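Local coordinates for protein putative translation initiation inhibitor (Salmonella typhimurium, PDB 3GTZ) that is of unknown function but belongs to the RutC (YjgF-like) family and may inhibit translation initiation, at residues D36-T41 with M78-D83; I67-K72 with R94-A99. One frame throughout, in Å; residues are numbered along the deposited sequence.

In the fold
Interaction 1 joins the two helices of the chain, 37-54 and 75-85. Interaction 2 joins strands 62-69 and 93-98 of the mixed six-stranded sheet. Their centres lie about 12 Å apart. Along the chain the segments alternate: 36-41, 67-72, 78-83, 94-99. Helix 75-85 links the two contacts, because it leads from one strand of interaction 2 to the other in a beta-alpha-beta unit. M78 packs on T96, and N79 OD1 probably bonds R94 NH2 at 2.9 Å. Helix 37-54 also packs on the sheet, through Q40 and T41 on V108. Strand 93-98 is outermost within the chain, and both contacts reach the second subunit of the three-chain assembly.

Interaction 1: residues D36-T41 with M78-D83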
loop_
_atom_site.group_PDB
_atom_site.type_symbol
_atom_site.label_atom_id
_atom_site.label_comp_id
_atom_site.label_asym_id
_atom_site.label_seq_id
_atom_site.Cartn_x
_atom_site.Cartn_y
_atom_site.Cartn_z
ATOM N N ASP A 36 -22.713 -11.537 -1.190
ATOM C CA ASP A 36 -22.357 -10.702 -2.295
ATOM C C ASP A 36 -21.435 -9.540 -1.879
ATOM O O ASP A 36 -21.131 -9.376 -0.706
ATOM C CB ASP A 36 -23.635 -10.186 -2.990
ATOM C CG ASP A 36 -24.504 -9.247 -2.083
ATOM O OD1 ASP A 36 -25.705 -9.035 -2.417
ATOM O OD2 ASP A 36 -24.006 -8.719 -1.048
ATOM N N ALA A 37 -20.995 -8.735 -2.842
ATOM C CA ALA A 37 -19.985 -7.716 -2.577
ATOM C C ALA A 37 -20.510 -6.579 -1.712
ATOM O O ALA A 37 -19.718 -5.969 -0.992
ATOM C CB ALA A 37 -19.406 -7.144 -3.882
ATOM N N PHE A 38 -21.818 -6.259 -1.827
ATOM C CA PHE A 38 -22.397 -5.209 -0.993
ATOM C C PHE A 38 -22.353 -5.617 0.474
ATOM O O PHE A 38 -21.871 -4.870 1.315
ATOM C CB PHE A 38 -23.826 -4.824 -1.373
ATOM C CG PHE A 38 -24.424 -3.841 -0.408
ATOM C CD1 PHE A 38 -24.063 -2.500 -0.458
ATOM C CD2 PHE A 38 -25.245 -4.274 0.618
ATOM C CE1 PHE A 38 -24.560 -1.604 0.449
ATOM C CE2 PHE A 38 -25.722 -3.394 1.543
ATOM C CZ PHE A 38 -25.373 -2.041 1.465
ATOM N N GLU A 39 -22.817 -6.813 0.776
ATOM C CA GLU A 39 -22.723 -7.308 2.141
ATOM C C GLU A 39 -21.279 -7.378 2.617
ATOM O O GLU A 39 -20.986 -6.932 3.721
ATOM C CB GLU A 39 -23.381 -8.660 2.286
ATOM C CG GLU A 39 -23.440 -9.162 3.723
ATOM C CD GLU A 39 -24.375 -10.335 3.889
ATOM O OE1 GLU A 39 -25.197 -10.610 2.992
ATOM O OE2 GLU A 39 -24.306 -10.999 4.935
ATOM N N GLN A 40 -20.372 -7.897 1.785
ATOM C CA GLN A 40 -18.991 -8.098 2.217
ATOM C C GLN A 40 -18.331 -6.753 2.489
ATOM O O GLN A 40 -17.623 -6.608 3.496
ATOM C CB GLN A 40 -18.199 -8.909 1.202
ATOM C CG GLN A 40 -18.454 -10.437 1.256
ATOM C CD GLN A 40 -17.416 -11.273 0.518
ATOM O OE1 GLN A 40 -16.540 -10.736 -0.121
ATOM N NE2 GLN A 40 -17.507 -12.591 0.623
ATOM N N THR A 41 -18.611 -5.749 1.647
ATOM C CA THR A 41 -18.054 -4.413 1.877
ATOM C C THR A 41 -18.632 -3.743 3.142
ATOM O O THR A 41 -17.897 -3.259 3.988
ATOM C CB THR A 41 -18.237 -3.507 0.648
ATOM O OG1 THR A 41 -17.648 -4.143 -0.495
ATOM C CG2 THR A 41 -17.613 -2.084 0.888
ATOM N N MET A 78 -19.745 -1.956 -3.978
ATOM C CA MET A 78 -18.863 -1.494 -2.914
ATOM C C MET A 78 -18.898 0.015 -2.677
ATOM O O MET A 78 -18.705 0.447 -1.553
ATOM C CB MET A 78 -17.424 -2.065 -3.061
ATOM C CG MET A 78 -16.401 -1.219 -3.701
ATOM S SD MET A 78 -15.996 0.309 -2.812
ATOM C CE MET A 78 -15.139 1.143 -4.155
ATOM N N ASN A 79 -19.165 0.814 -3.703
ATOM C CA ASN A 79 -19.417 2.274 -3.518
ATOM C C ASN A 79 -20.698 2.591 -2.762
ATOM O O ASN A 79 -20.766 3.561 -2.005
ATOM C CB ASN A 79 -19.471 3.009 -4.857
ATOM C CG ASN A 79 -18.099 3.259 -5.423
ATOM O OD1 ASN A 79 -17.108 3.320 -4.679
ATOM N ND2 ASN A 79 -18.018 3.401 -6.741
ATOM N N LYS A 80 -21.726 1.796 -2.996
ATOM C CA LYS A 80 -22.975 1.945 -2.293
ATOM C C LYS A 80 -22.739 1.687 -0.813
ATOM O O LYS A 80 -23.192 2.454 -0.007
ATOM C CB LYS A 80 -23.967 0.960 -2.863
ATOM C CG LYS A 80 -25.418 1.093 -2.454
ATOM C CD LYS A 80 -26.070 -0.305 -2.562
ATOM C CE LYS A 80 -27.466 -0.275 -3.103
ATOM N NZ LYS A 80 -28.036 -1.664 -2.998
ATOM N N ALA A 81 -22.003 0.629 -0.448
ATOM C CA ALA A 81 -21.669 0.373 0.970
ATOM C C ALA A 81 -20.799 1.476 1.532
ATOM O O ALA A 81 -21.064 2.019 2.580
ATOM C CB ALA A 81 -20.989 -0.958 1.125
ATOM N N TRP A 82 -19.758 1.840 0.814
ATOM C CA TRP A 82 -18.894 2.932 1.256
ATOM C C TRP A 82 -19.712 4.184 1.496
ATOM O O TRP A 82 -19.539 4.846 2.518
ATOM C CB TRP A 82 -17.827 3.210 0.203
ATOM C CG TRP A 82 -16.926 4.338 0.514
ATOM C CD1 TRP A 82 -17.141 5.640 0.221
ATOM C CD2 TRP A 82 -15.646 4.277 1.153
ATOM N NE1 TRP A 82 -16.098 6.403 0.649
ATOM C CE2 TRP A 82 -15.149 5.591 1.200
ATOM C CE3 TRP A 82 -14.870 3.239 1.673
ATOM C CZ2 TRP A 82 -13.929 5.906 1.759
ATOM C CZ3 TRP A 82 -13.642 3.545 2.218
ATOM C CH2 TRP A 82 -13.187 4.873 2.278
ATOM N N ASP A 83 -20.591 4.510 0.556
ATOM C CA ASP A 83 -21.345 5.749 0.630
ATOM C C ASP A 83 -22.326 5.811 1.800
ATOM O O ASP A 83 -22.631 6.878 2.287
ATOM C CB ASP A 83 -22.090 6.031 -0.676
ATOM C CG ASP A 83 -21.159 6.423 -1.819
ATOM O OD1 ASP A 83 -19.960 6.733 -1.573
ATOM O OD2 ASP A 83 -21.652 6.387 -2.966
#
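F38 and T41 of helix 37-54 pack against M78, K80 and A81 of helix 75-85. This is the helix pair that lies on the sheet in this YjgF-like fold. The two short segments run roughly parallel, crossing at -35° with axes 8.2 Å apart.

Van der Waals contacts make up most of the interface. F38 has CG anti to the backbone N (chi1 174°), which carries CE1 out to the neighbouring helix. There CE1 lies 3.7 Å from A81 CB, and A81 N sits at the ring edge. The CB of T41 points toward the other helix. Its CG2 is 3.6 Å from A81 CB, while OG1 lies 3.3 Å from M78 CB. A81 CB therefore packs against both F38 and T41. The M78 chain bends at chi2 and leads away toward the sheet, where it touches I67 and L69.

K80 adds a cation-pi contact. Its chain crosses the F38 side chain at about a right angle, with NZ over the ring face, 4.9 Å from the centroid.

No hydrogen bond crosses between the helices. Two side-chain bonds lie within segment 36-41. D36 is the N-cap of helix 37-54, and its OD2 accepts from E39 N. A37 O takes two donors, the backbone N and the hydroxyl of T41. They arrive from opposite faces of the carbonyl plane, and T41 OG1 to A37 O measures 2.8 Å.

Interaction 2: residues I67-K72 with R94-A99; sequences IFLSDK and RCTVQA
The F68 ring and the R94 guanidinium are the flat groups that meet apolar atoms across this parallel strand pair, part of a beta-alpha-beta unit. V97 CG2 and A99 CB approach the F68 ring obliquely. CG2 of V97 is 3.3 Å from F68 CD1, on side chains that lie side by side and point the same way. F68 also packs on C95 of the third subunit, and V97 on F68 of the second. I67 CD1 approaches the R94 guanidinium obliquely, 3.9 Å from NH1. N79 and W82 of helix 75-85 are further partners of R94, by a hydrogen bond and a cation-pi contact.

I67, L69 and T96 share the sheet face that helix 75-85 packs on. T96 OG1 lies beside the backbone N (chi1 -47°), which leaves the methyl CG2 anti to that N. This methyl lies 3.8 Å from L69 CD1 and close to I67 CB. F68 and V97 lie on the other face, toward the neighbouring subunits.

The backbones form a regular ladder. I67 N bonds C95 O, V97 N bonds I67 O, L69 N bonds V97 O and A99 N bonds L69 O. I67 and L69 thus each use both N and O toward segment 94-99, while F68 bonds E109 on the other side.

At the end of the strand, Q98 bends at chi2 (-88°) and turns its amide to S70, just past strand 62-69. Q98 NE2 donates to S70 O at 2.8 Å, from above the carbonyl plane.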
loop_
_atom_site.group_PDB
_atom_site.type_symbol
_atom_site.label_atom_id
_atom_site.label_comp_id
_atom_site.label_asym_id
_atom_site.label_seq_id
_atom_site.Cartn_x
_atom_site.Cartn_y
_atom_site.Cartn_z
ATOM N N ILE A 67 -9.031 -0.279 -1.427
ATOM C CA ILE A 67 -10.035 -1.314 -1.593
ATOM C C ILE A 67 -9.637 -2.188 -2.779
ATOM O O ILE A 67 -9.453 -1.691 -3.877
ATOM C CB ILE A 67 -11.407 -0.673 -1.863
ATOM C CG1 ILE A 67 -11.770 0.293 -0.724
ATOM C CG2 ILE A 67 -12.468 -1.705 -1.970
ATOM C CD1 ILE A 67 -13.207 0.854 -0.820
ATOM N N PHE A 68 -9.474 -3.482 -2.541
ATOM C CA PHE A 68 -9.195 -4.439 -3.599
ATOM C C PHE A 68 -10.463 -5.230 -3.859
ATOM O O PHE A 68 -11.045 -5.779 -2.952
ATOM C CB PHE A 68 -8.074 -5.376 -3.204
ATOM C CG PHE A 68 -6.742 -4.705 -3.034
ATOM C CD1 PHE A 68 -5.964 -4.417 -4.120
ATOM C CD2 PHE A 68 -6.267 -4.370 -1.768
ATOM C CE1 PHE A 68 -4.715 -3.795 -3.975
ATOM C CE2 PHE A 68 -5.016 -3.752 -1.601
ATOM C CZ PHE A 68 -4.238 -3.462 -2.710
ATOM N N LEU A 69 -10.910 -5.245 -5.108
ATOM C CA LEU A 69 -12.082 -6.035 -5.517
ATOM C C LEU A 69 -11.602 -7.130 -6.424
ATOM O O LEU A 69 -10.740 -6.889 -7.248
ATOM C CB LEU A 69 -13.059 -5.157 -6.293
ATOM C CG LEU A 69 -13.749 -4.038 -5.516
ATOM C CD1 LEU A 69 -14.218 -2.986 -6.475
ATOM C CD2 LEU A 69 -14.909 -4.547 -4.642
ATOM N N SER A 70 -12.175 -8.313 -6.306
ATOM C CA SER A 70 -11.850 -9.398 -7.218
ATOM C C SER A 70 -12.449 -9.233 -8.636
ATOM O O SER A 70 -11.948 -9.823 -9.599
ATOM C CB SER A 70 -12.272 -10.736 -6.607
ATOM O OG SER A 70 -13.664 -10.839 -6.525
ATOM N N ASP A 71 -13.489 -8.410 -8.763
ATOM C CA ASP A 71 -14.247 -8.308 -10.001
ATOM C C ASP A 71 -14.637 -6.861 -10.190
ATOM O O ASP A 71 -15.078 -6.209 -9.265
ATOM C CB ASP A 71 -15.493 -9.199 -9.936
ATOM C CG ASP A 71 -15.981 -9.660 -11.305
ATOM O OD1 ASP A 71 -15.789 -8.927 -12.318
ATOM O OD2 ASP A 71 -16.607 -10.752 -11.368
ATOM N N LYS A 72 -14.465 -6.377 -11.410
ATOM C CA LYS A 72 -14.706 -5.010 -11.789
ATOM C C LYS A 72 -16.216 -4.731 -11.760
ATOM O O LYS A 72 -16.629 -3.574 -11.616
ATOM C CB LYS A 72 -14.155 -4.783 -13.220
ATOM C CG LYS A 72 -13.305 -3.527 -13.426
ATOM C CD LYS A 72 -12.141 -3.750 -14.434
ATOM C CE LYS A 72 -11.845 -2.494 -15.278
ATOM N NZ LYS A 72 -10.739 -2.729 -16.248
ATOM N N ARG A 94 -8.800 7.659 -0.771
ATOM C CA ARG A 94 -9.377 6.389 -1.149
ATOM C C ARG A 94 -8.855 5.994 -2.493
ATOM O O ARG A 94 -8.578 6.826 -3.350
ATOM C CB ARG A 94 -10.910 6.451 -1.195
ATOM C CG ARG A 94 -11.534 5.205 -1.830
ATOM C CD ARG A 94 -12.848 4.874 -1.257
ATOM N NE ARG A 94 -13.942 5.465 -1.995
ATOM C CZ ARG A 94 -14.623 4.854 -2.955
ATOM N NH1 ARG A 94 -14.316 3.631 -3.332
ATOM N NH2 ARG A 94 -15.613 5.498 -3.567
ATOM N N CYS A 95 -8.771 4.699 -2.683
ATOM C CA CYS A 95 -8.163 4.170 -3.842
ATOM C C CYS A 95 -8.731 2.746 -4.020
ATOM O O CYS A 95 -8.644 1.913 -3.109
ATOM C CB CYS A 95 -6.672 4.224 -3.546
ATOM S SG CYS A 95 -5.739 3.133 -4.424
ATOM N N THR A 96 -9.373 2.513 -5.164
ATOM C CA THR A 96 -9.986 1.240 -5.473
ATOM C C THR A 96 -9.376 0.629 -6.723
ATOM O O THR A 96 -9.315 1.285 -7.758
ATOM C CB THR A 96 -11.479 1.412 -5.719
ATOM O OG1 THR A 96 -12.032 2.228 -4.683
ATOM C CG2 THR A 96 -12.172 0.092 -5.691
ATOM N N VAL A 97 -8.938 -0.624 -6.621
ATOM C CA VAL A 97 -8.411 -1.371 -7.754
ATOM C C VAL A 97 -8.888 -2.805 -7.731
ATOM O O VAL A 97 -9.224 -3.323 -6.679
ATOM C CB VAL A 97 -6.891 -1.410 -7.732
ATOM C CG1 VAL A 97 -6.335 -0.001 -7.694
ATOM C CG2 VAL A 97 -6.383 -2.271 -6.546
ATOM N N GLN A 98 -8.875 -3.458 -8.893
ATOM C CA GLN A 98 -9.316 -4.852 -9.016
ATOM C C GLN A 98 -8.112 -5.742 -9.092
ATOM O O GLN A 98 -7.224 -5.483 -9.834
ATOM C CB GLN A 98 -10.159 -5.041 -10.261
ATOM C CG GLN A 98 -10.701 -6.440 -10.430
ATOM C CD GLN A 98 -9.759 -7.342 -11.177
ATOM O OE1 GLN A 98 -9.040 -6.900 -12.051
ATOM N NE2 GLN A 98 -9.765 -8.614 -10.841
ATOM N N ALA A 99 -8.088 -6.796 -8.306
ATOM C CA ALA A 99 -6.933 -7.667 -8.226
ATOM C C ALA A 99 -7.368 -9.052 -7.771
ATOM O O ALA A 99 -8.510 -9.252 -7.355
ATOM C CB ALA A 99 -5.915 -7.087 -7.285
#